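Local coordinates for spindle assembly abnormal protein 6 (Caenorhabditis elegans, PDB 3PYI) that serves as the central scaffold of the centriole, its globular N-terminal head linking homodimers into the inner ring of the ninefold cartwheel, at residues Q12-S17 and H99-N104; F55-S60 and I164-V169; I135-D140 and C146-F151. The protein carries 1 engineered substitution. All coordinates share one frame; numbering follows the deposited sequence. Where two conformers were deposited one is given.

All three contacts lie in the beta-sandwich head domain of SAS-6 and reach its strands; interaction 1 brings the chain after helix 92-100 to them. Interaction 2 lies closest to the hairpin of interaction 3, with centres about 10 Å apart: Ile57 CD1 is 3.5 Å from Cys146 SG, and strand 160-168 pairs with strand 145-152. Interaction 1, centred about 14 Å from interaction 3, borders the other hairpin strand, where Leu14 CD1 approaches Ile135 CD1 tightly, at 3.3 Å. Interactions 1 and 2, centres about 16 Å apart, do not touch. A bound tetraethylene glycol, probably from the crystallisation liquor, lies about 4 Å from the Ile135 side chain and about 5 Å from that of Leu14.

Interaction 1: Q12-S17 and H99-N104; sequences QTLIAS and HLLCKN
The flat carboxamide of Gln12 presents its nitrogen end to Lys103 and Leu101. Lys103 CE lies 4.1 Å from Gln12 NE2, to one side of the amide plane and beyond the nitrogen, so it does not sit squarely over the group. On the opposite side of that plane is the carbonyl of Leu101, whose O is 4.4 Å from Gln12 NE2, too distant to be a bond. Both long chains are extended past CG (chi2 164° in Gln12), and they meet at a slant near their ends. Glutamine and lysine suit this place because each offers a methylene chain for loose packing and a polar end suited to a partly exposed edge; Lys103 is exposed and poorly ordered, so its contact counts as a weak one.

Deeper in, leucines replace the polar residues. Leu14, two residues on from Gln12 along the strand and therefore on the same side, puts CD1 4.3 Å from Leu101 CD2. The touch is light, and only about 135 Å² is buried in all.

Strand 7-23 is tied here by backbone bonds of Gln12 and Leu14 to Leu38 and Val36 of strand 29-44. Leu101, in the turn after helix 92-100, also packs on Leu38 and on Leu150 of strand 145-152. The contact thus fits the chain leaving the helix against the sheet, while Leu100 beside it meets Ile156 of the second subunit.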
loop_
_atom_site.group_PDB
_atom_site.type_symbol
_atom_site.label_atom_id
_atom_site.label_comp_id
_atom_site.label_asym_id
_atom_site.label_seq_id
_atom_site.Cartn_x
_atom_site.Cartn_y
_atom_site.Cartn_z
ATOM N N GLN A 12 -0.665 22.432 -11.746
ATOM C CA GLN A 12 0.092 22.966 -10.626
ATOM C C GLN A 12 1.544 22.480 -10.588
ATOM O O GLN A 12 1.877 21.405 -11.095
ATOM C CB GLN A 12 -0.612 22.563 -9.339
ATOM C CG GLN A 12 -0.472 23.529 -8.208
ATOM C CD GLN A 12 -1.489 23.249 -7.135
ATOM O OE1 GLN A 12 -2.695 23.282 -7.390
ATOM N NE2 GLN A 12 -1.016 22.953 -5.928
ATOM N N THR A 13 2.412 23.281 -9.987
ATOM C CA THR A 13 3.790 22.864 -9.791
ATOM C C THR A 13 3.926 22.199 -8.429
ATOM O O THR A 13 3.513 22.752 -7.411
ATOM C CB THR A 13 4.753 24.046 -9.907
ATOM O OG1 THR A 13 4.671 24.585 -11.230
ATOM C CG2 THR A 13 6.168 23.599 -9.644
ATOM N N LEU A 14 4.481 20.995 -8.423
ATOM C CA LEU A 14 4.571 20.200 -7.208
ATOM C C LEU A 14 6.010 19.826 -6.972
ATOM O O LEU A 14 6.810 19.781 -7.907
ATOM C CB LEU A 14 3.769 18.900 -7.343
ATOM C CG LEU A 14 2.334 19.049 -7.861
ATOM C CD1 LEU A 14 1.740 17.706 -8.212
ATOM C CD2 LEU A 14 1.480 19.774 -6.837
ATOM N N ILE A 15 6.336 19.528 -5.722
ATOM C CA ILE A 15 7.639 18.953 -5.425
ATOM C C ILE A 15 7.575 17.435 -5.541
ATOM O O ILE A 15 6.677 16.780 -5.005
ATOM C CB ILE A 15 8.171 19.395 -4.061
ATOM C CG1 ILE A 15 8.329 20.916 -4.044
ATOM C CG2 ILE A 15 9.512 18.741 -3.787
ATOM C CD1 ILE A 15 8.907 21.463 -2.764
ATOM N N ALA A 16 8.514 16.883 -6.290
ATOM C CA ALA A 16 8.561 15.451 -6.491
ATOM C C ALA A 16 9.956 14.978 -6.212
ATOM O O ALA A 16 10.898 15.771 -6.214
ATOM C CB ALA A 16 8.190 15.111 -7.914
ATOM N N SER A 17 10.089 13.684 -5.971
ATOM C CA SER A 17 11.400 13.065 -5.987
ATOM C C SER A 17 11.549 12.452 -7.357
ATOM O O SER A 17 10.654 11.748 -7.831
ATOM C CB SER A 17 11.535 11.996 -4.896
ATOM O OG SER A 17 11.722 12.601 -3.636
ATOM N N HIS A 99 -8.175 15.607 -2.259
ATOM C CA HIS A 99 -7.736 14.971 -1.017
ATOM C C HIS A 99 -6.276 14.545 -0.989
ATOM O O HIS A 99 -5.749 14.232 0.071
ATOM C CB HIS A 99 -8.620 13.761 -0.691
ATOM C CG HIS A 99 -10.037 14.119 -0.385
ATOM N ND1 HIS A 99 -10.428 14.628 0.834
ATOM C CD2 HIS A 99 -11.157 14.049 -1.142
ATOM C CE1 HIS A 99 -11.728 14.857 0.815
ATOM N NE2 HIS A 99 -12.195 14.512 -0.373
ATOM N N LEU A 100 -5.622 14.519 -2.140
ATOM C CA LEU A 100 -4.253 14.031 -2.180
ATOM C C LEU A 100 -3.266 15.073 -2.691
ATOM O O LEU A 100 -2.140 15.132 -2.218
ATOM C CB LEU A 100 -4.167 12.732 -2.985
ATOM C CG LEU A 100 -4.889 11.520 -2.379
ATOM C CD1 LEU A 100 -4.754 10.324 -3.284
ATOM C CD2 LEU A 100 -4.335 11.182 -0.996
ATOM N N LEU A 101 -3.699 15.919 -3.625
ATOM C CA LEU A 101 -2.804 16.940 -4.168
ATOM C C LEU A 101 -3.083 18.323 -3.588
ATOM O O LEU A 101 -2.406 19.291 -3.924
ATOM C CB LEU A 101 -2.894 16.978 -5.689
ATOM C CG LEU A 101 -2.551 15.688 -6.435
ATOM C CD1 LEU A 101 -2.732 15.895 -7.927
ATOM C CD2 LEU A 101 -1.138 15.231 -6.121
ATOM N N CYS A 102 -4.078 18.400 -2.709
ATOM C CA CYS A 102 -4.531 19.663 -2.128
ATOM C C CYS A 102 -3.600 20.169 -1.033
ATOM O O CYS A 102 -2.890 19.389 -0.400
ATOM C CB CYS A 102 -5.923 19.476 -1.529
ATOM S SG CYS A 102 -5.967 18.174 -0.249
ATOM N N LYS A 103 -3.624 21.479 -0.806
ATOM C CA LYS A 103 -2.862 22.099 0.275
ATOM C C LYS A 103 -3.692 22.134 1.555
ATOM O O LYS A 103 -4.803 22.666 1.567
ATOM C CB LYS A 103 -2.451 23.526 -0.104
ATOM C CG LYS A 103 -1.555 23.637 -1.329
ATOM C CD LYS A 103 -1.079 25.075 -1.532
ATOM C CE LYS A 103 -0.076 25.188 -2.676
ATOM N NZ LYS A 103 0.508 26.557 -2.787
ATOM N N ASN A 104 -3.157 21.568 2.631
ATOM C CA ASN A 104 -3.866 21.574 3.906
ATOM C C ASN A 104 -3.774 22.927 4.613
ATOM O O ASN A 104 -2.832 23.691 4.389
ATOM C CB ASN A 104 -3.389 20.431 4.811
ATOM C CG ASN A 104 -4.111 19.115 4.525
ATOM O OD1 ASN A 104 -4.726 18.940 3.467
ATOM N ND2 ASN A 104 -4.043 18.185 5.474
#

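Interaction 2: F55-S60 and I164-V169; sequences FEISRS and IKLHAV
This is purely apolar packing through the interior of the beta-sandwich, between two strands that are not hydrogen-bonded neighbours: strand 66-71 lies between them in the sheet order. The axes of segments 55-58 and 164-168 come within 8.4 Å and cross at -61°, a spacing that side chains must fill.

Phe55 supplies a broad flat surface. Ile164 meets it end-on, CD1 standing 4.1 Å from the ring centroid and 10° off the normal, a CH-pi contact over the middle of one face. The isoleucine chain runs at about a right angle to the phenylalanine side chain. Leu166 spreads its fork between two partners: CD2 rests 4.2 Å from Phe55 CB, while CD1 lies 3.7 Å from Ile57 CD1. In Ile57 the CG1 branch takes the crowded position between backbone N and carbonyl carbon (chi1 61°), and this brings CG1 and CD1 up against Leu166 although CB does not aim there.

Ile57 also packs on Val36 and Leu38 of strand 29-44, and Leu166 on Phe148. All four side chains in contact are buried hydrocarbon, so cohesion comes from dispersion and the exclusion of water, with the methyl-to-ring contact adding a weak directional component.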
loop_
_atom_site.group_PDB
_atom_site.type_symbol
_atom_site.label_atom_id
_atom_site.label_comp_id
_atom_site.label_asym_id
_atom_site.label_seq_id
_atom_site.Cartn_x
_atom_site.Cartn_y
_atom_site.Cartn_z
ATOM N N PHE A 55 -2.991 12.692 -18.071
ATOM C CA PHE A 55 -1.959 13.168 -17.142
ATOM C C PHE A 55 -0.718 13.599 -17.924
ATOM O O PHE A 55 -0.229 12.843 -18.771
ATOM C CB PHE A 55 -1.559 12.062 -16.165
ATOM C CG PHE A 55 -2.633 11.688 -15.208
ATOM C CD1 PHE A 55 -3.704 10.902 -15.619
ATOM C CD2 PHE A 55 -2.566 12.097 -13.889
ATOM C CE1 PHE A 55 -4.702 10.554 -14.730
ATOM C CE2 PHE A 55 -3.557 11.749 -12.993
ATOM C CZ PHE A 55 -4.628 10.973 -13.411
ATOM N N GLU A 56 -0.223 14.810 -17.641
ATOM C CA GLU A 56 0.960 15.357 -18.309
ATOM C C GLU A 56 1.929 15.930 -17.277
ATOM O O GLU A 56 1.532 16.712 -16.405
ATOM C CB GLU A 56 0.586 16.479 -19.301
ATOM C CG GLU A 56 -0.471 16.130 -20.332
ATOM C CD GLU A 56 -0.825 17.326 -21.222
ATOM O OE1 GLU A 56 -0.019 17.659 -22.126
ATOM O OE2 GLU A 56 -1.904 17.934 -21.012
ATOM N N ILE A 57 3.202 15.562 -17.384
ATOM C CA ILE A 57 4.225 16.198 -16.562
ATOM C C ILE A 57 5.324 16.827 -17.408
ATOM O O ILE A 57 5.673 16.327 -18.496
ATOM C CB ILE A 57 4.871 15.226 -15.537
ATOM C CG1 ILE A 57 5.563 14.070 -16.256
ATOM C CG2 ILE A 57 3.849 14.715 -14.503
ATOM C CD1 ILE A 57 6.313 13.156 -15.307
ATOM N N SER A 58 5.858 17.929 -16.887
ATOM C CA SER A 58 6.982 18.638 -17.485
ATOM C C SER A 58 7.803 19.310 -16.380
ATOM O O SER A 58 7.364 19.385 -15.229
ATOM C CB SER A 58 6.504 19.688 -18.489
ATOM O OG SER A 58 5.578 20.572 -17.884
ATOM N N ARG A 59 8.993 19.790 -16.735
ATOM C CA ARG A 59 9.837 20.548 -15.809
ATOM C C ARG A 59 10.899 21.331 -16.567
ATOM O O ARG A 59 11.408 20.868 -17.591
ATOM C CB ARG A 59 10.516 19.625 -14.799
ATOM C CG ARG A 59 11.608 18.733 -15.390
ATOM C CD ARG A 59 12.158 17.802 -14.300
ATOM N NE ARG A 59 13.385 17.107 -14.687
ATOM C CZ ARG A 59 14.507 17.133 -13.975
ATOM N NH1 ARG A 59 14.559 17.816 -12.833
ATOM N NH2 ARG A 59 15.577 16.475 -14.400
ATOM N N SER A 60 11.249 22.505 -16.045
ATOM C CA SER A 60 12.143 23.415 -16.750
ATOM C C SER A 60 13.594 22.944 -16.781
ATOM O O SER A 60 14.381 23.453 -17.577
ATOM C CB SER A 60 12.054 24.825 -16.161
ATOM O OG SER A 60 12.446 24.845 -14.797
ATOM N N ILE A 164 1.346 5.343 -12.433
ATOM C CA ILE A 164 0.918 5.380 -13.827
ATOM C C ILE A 164 2.154 5.510 -14.713
ATOM O O ILE A 164 2.991 6.380 -14.493
ATOM C CB ILE A 164 -0.055 6.543 -14.095
ATOM C CG1 ILE A 164 -1.280 6.442 -13.178
ATOM C CG2 ILE A 164 -0.526 6.536 -15.561
ATOM C CD1 ILE A 164 -2.220 7.637 -13.281
ATOM N N LYS A 165 2.281 4.620 -15.687
ATOM C CA LYS A 165 3.351 4.709 -16.649
ATOM C C LYS A 165 3.020 5.790 -17.677
ATOM O O LYS A 165 2.054 5.675 -18.420
ATOM C CB LYS A 165 3.547 3.367 -17.347
ATOM C CG LYS A 165 4.837 3.285 -18.161
ATOM C CD LYS A 165 4.920 1.975 -18.927
ATOM C CE LYS A 165 6.248 1.833 -19.656
ATOM N NZ LYS A 165 6.291 0.616 -20.521
ATOM N N LEU A 166 3.811 6.858 -17.692
ATOM C CA LEU A 166 3.664 7.903 -18.702
ATOM C C LEU A 166 4.716 7.697 -19.793
ATOM O O LEU A 166 5.803 7.191 -19.523
ATOM C CB LEU A 166 3.850 9.289 -18.077
ATOM C CG LEU A 166 3.150 9.547 -16.746
ATOM C CD1 LEU A 166 3.547 10.905 -16.196
ATOM C CD2 LEU A 166 1.639 9.449 -16.909
ATOM N N HIS A 167 4.394 8.088 -21.023
ATOM C CA HIS A 167 5.339 7.944 -22.129
ATOM C C HIS A 167 5.801 9.303 -22.644
ATOM O O HIS A 167 5.081 10.302 -22.536
ATOM C CB HIS A 167 4.735 7.121 -23.275
ATOM C CG HIS A 167 3.457 7.685 -23.812
ATOM N ND1 HIS A 167 2.220 7.355 -23.296
ATOM C CD2 HIS A 167 3.225 8.559 -24.819
ATOM C CE1 HIS A 167 1.281 8.001 -23.963
ATOM N NE2 HIS A 167 1.863 8.740 -24.892
ATOM N N ALA A 168 7.008 9.325 -23.203
ATOM C CA ALA A 168 7.604 10.549 -23.730
ATOM C C ALA A 168 6.761 11.165 -24.841
ATOM O O ALA A 168 6.324 10.483 -25.774
ATOM C CB ALA A 168 9.042 10.295 -24.221
ATOM N N VAL A 169 6.542 12.467 -24.724
ATOM C CA VAL A 169 5.779 13.208 -25.711
ATOM C C VAL A 169 6.709 13.718 -26.811
ATOM O O VAL A 169 6.697 13.208 -27.931
ATOM C CB VAL A 169 5.071 14.410 -25.061
ATOM C CG1 VAL A 169 4.471 15.321 -26.133
ATOM C CG2 VAL A 169 4.017 13.936 -24.063
#

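Interaction 3: I135-D140 and C146-F151; sequences INIILD and CSFELF
Ile135 straddles two partners on the opposite strand with its two branches. CG2 leans obliquely on the Phe148 ring, 3.7 Å from CE1, while CG1 turns to Leu150, 3.6 Å from its CD1. Branched and aromatic residues suit this face, where every residue is buried: next along it the compact Cys146 meets Ile137 CG2 with SG, 3.9 Å, and Leu139 CD2 with CB, 3.5 Å.

The other face is mixed, partly exposed except for Glu149 and Phe151. Ile138 CD1 lies 3.5 Å from Glu149 OE1, the two chains slanting past each other. Ser147 OG, placed anti to its backbone N (chi1 176°), donates a hydrogen bond to Glu149 OE2 from the anti side, 28° out of the carboxylate plane. The ring of Phe151 lies diagonally beside Asn136, approaching its CB with CE1.

Beneath these side chains Asn136 faces Glu149, and Ile138 faces Ser147, as antiparallel hydrogen-bonded pairs; the shortest of their four bonds is Glu149 N to Asn136 O, 2.8 Å.

The beta hairpin stands where the last strand in the order, 133-139, pairs back with strand 7-23 through backbone bonds to Ser17 and Leu19. Strand 160-168 flanks its second strand, and Phe65 covers Ile137 and Leu139.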
loop_
_atom_site.group_PDB
_atom_site.type_symbol
_atom_site.label_atom_id
_atom_site.label_comp_id
_atom_site.label_asym_id
_atom_site.label_seq_id
_atom_site.Cartn_x
_atom_site.Cartn_y
_atom_site.Cartn_z
ATOM N N ILE A 135 5.229 12.504 -4.045
ATOM C CA ILE A 135 5.230 12.130 -5.444
ATOM C C ILE A 135 6.611 11.656 -5.858
ATOM O O ILE A 135 7.621 12.306 -5.597
ATOM C CB ILE A 135 4.825 13.315 -6.321
ATOM C CG1 ILE A 135 3.412 13.772 -5.952
ATOM C CG2 ILE A 135 4.907 12.950 -7.803
ATOM C CD1 ILE A 135 3.020 15.068 -6.594
ATOM N N ASN A 136 6.631 10.499 -6.489
ATOM C CA ASN A 136 7.865 9.972 -7.039
ATOM C C ASN A 136 7.741 9.844 -8.539
ATOM O O ASN A 136 6.726 9.403 -9.070
ATOM C CB ASN A 136 8.239 8.616 -6.437
ATOM C CG ASN A 136 9.042 8.741 -5.160
ATOM O OD1 ASN A 136 9.210 9.830 -4.615
ATOM N ND2 ASN A 136 9.530 7.612 -4.666
ATOM N N ILE A 137 8.784 10.272 -9.229
ATOM C CA ILE A 137 8.835 10.107 -10.669
ATOM C C ILE A 137 10.064 9.302 -11.017
ATOM O O ILE A 137 11.180 9.680 -10.685
ATOM C CB ILE A 137 8.840 11.436 -11.409
ATOM C CG1 ILE A 137 7.477 12.119 -11.232
ATOM C CG2 ILE A 137 9.097 11.199 -12.896
ATOM C CD1 ILE A 137 7.434 13.529 -11.763
ATOM N N ILE A 138 9.863 8.173 -11.674
ATOM C CA ILE A 138 10.992 7.310 -11.995
ATOM C C ILE A 138 11.216 7.248 -13.496
ATOM O O ILE A 138 10.344 6.796 -14.240
ATOM C CB ILE A 138 10.768 5.888 -11.454
ATOM C CG1 ILE A 138 10.301 5.954 -9.994
ATOM C CG2 ILE A 138 12.046 5.070 -11.601
ATOM C CD1 ILE A 138 9.845 4.625 -9.423
ATOM N N LEU A 139 12.384 7.710 -13.943
ATOM C CA LEU A 139 12.694 7.718 -15.369
ATOM C C LEU A 139 13.314 6.425 -15.863
ATOM O O LEU A 139 14.086 5.764 -15.157
ATOM C CB LEU A 139 13.652 8.848 -15.731
ATOM C CG LEU A 139 13.091 10.261 -15.739
ATOM C CD1 LEU A 139 14.223 11.263 -15.976
ATOM C CD2 LEU A 139 12.016 10.382 -16.800
ATOM N N ASP A 140 12.959 6.093 -17.099
ATOM C CA ASP A 140 13.661 5.113 -17.911
ATOM C C ASP A 140 15.089 5.617 -18.078
ATOM O O ASP A 140 15.326 6.825 -18.010
ATOM C CB ASP A 140 13.005 5.076 -19.297
ATOM C CG ASP A 140 12.902 3.685 -19.857
ATOM O OD1 ASP A 140 13.615 2.791 -19.356
ATOM O OD2 ASP A 140 12.104 3.483 -20.796
ATOM N N CYS A 146 8.348 7.232 -17.984
ATOM C CA CYS A 146 8.514 7.464 -16.566
ATOM C C CYS A 146 7.273 7.016 -15.806
ATOM O O CYS A 146 6.147 7.119 -16.287
ATOM C CB CYS A 146 8.845 8.925 -16.263
ATOM S SG CYS A 146 7.435 10.010 -16.213
ATOM N N SER A 147 7.504 6.499 -14.612
ATOM C CA SER A 147 6.431 6.071 -13.732
ATOM C C SER A 147 6.083 7.230 -12.804
ATOM O O SER A 147 6.942 7.761 -12.107
ATOM C CB SER A 147 6.896 4.851 -12.932
ATOM O OG SER A 147 5.913 4.443 -11.995
ATOM N N PHE A 148 4.832 7.658 -12.836
ATOM C CA PHE A 148 4.375 8.712 -11.949
ATOM C C PHE A 148 3.719 8.033 -10.752
ATOM O O PHE A 148 2.683 7.381 -10.910
ATOM C CB PHE A 148 3.337 9.573 -12.674
ATOM C CG PHE A 148 2.678 10.587 -11.797
ATOM C CD1 PHE A 148 3.255 11.822 -11.598
ATOM C CD2 PHE A 148 1.480 10.308 -11.168
ATOM C CE1 PHE A 148 2.653 12.763 -10.789
ATOM C CE2 PHE A 148 0.875 11.251 -10.359
ATOM C CZ PHE A 148 1.472 12.479 -10.165
ATOM N N GLU A 149 4.310 8.182 -9.570
ATOM C CA GLU A 149 3.843 7.452 -8.383
ATOM C C GLU A 149 3.376 8.358 -7.260
ATOM O O GLU A 149 4.009 9.351 -6.956
ATOM C CB GLU A 149 4.940 6.531 -7.867
ATOM C CG GLU A 149 5.521 5.651 -8.957
ATOM C CD GLU A 149 6.393 4.546 -8.421
ATOM O OE1 GLU A 149 7.020 4.743 -7.359
ATOM O OE2 GLU A 149 6.462 3.483 -9.076
ATOM N N LEU A 150 2.249 8.008 -6.651
ATOM C CA LEU A 150 1.713 8.789 -5.550
ATOM C C LEU A 150 1.798 7.968 -4.249
ATOM O O LEU A 150 1.472 6.789 -4.246
ATOM C CB LEU A 150 0.258 9.139 -5.863
ATOM C CG LEU A 150 -0.329 10.361 -5.169
ATOM C CD1 LEU A 150 0.573 11.563 -5.384
ATOM C CD2 LEU A 150 -1.717 10.633 -5.720
ATOM N N PHE A 151 2.220 8.603 -3.158
ATOM C CA PHE A 151 2.429 7.922 -1.882
ATOM C C PHE A 151 1.707 8.648 -0.767
ATOM O O PHE A 151 1.629 9.874 -0.767
ATOM C CB PHE A 151 3.912 7.901 -1.503
ATOM C CG PHE A 151 4.753 6.978 -2.339
ATOM C CD1 PHE A 151 5.259 7.403 -3.560
ATOM C CD2 PHE A 151 5.065 5.699 -1.893
ATOM C CE1 PHE A 151 6.043 6.554 -4.338
ATOM C CE2 PHE A 151 5.861 4.852 -2.652
ATOM C CZ PHE A 151 6.349 5.282 -3.888
#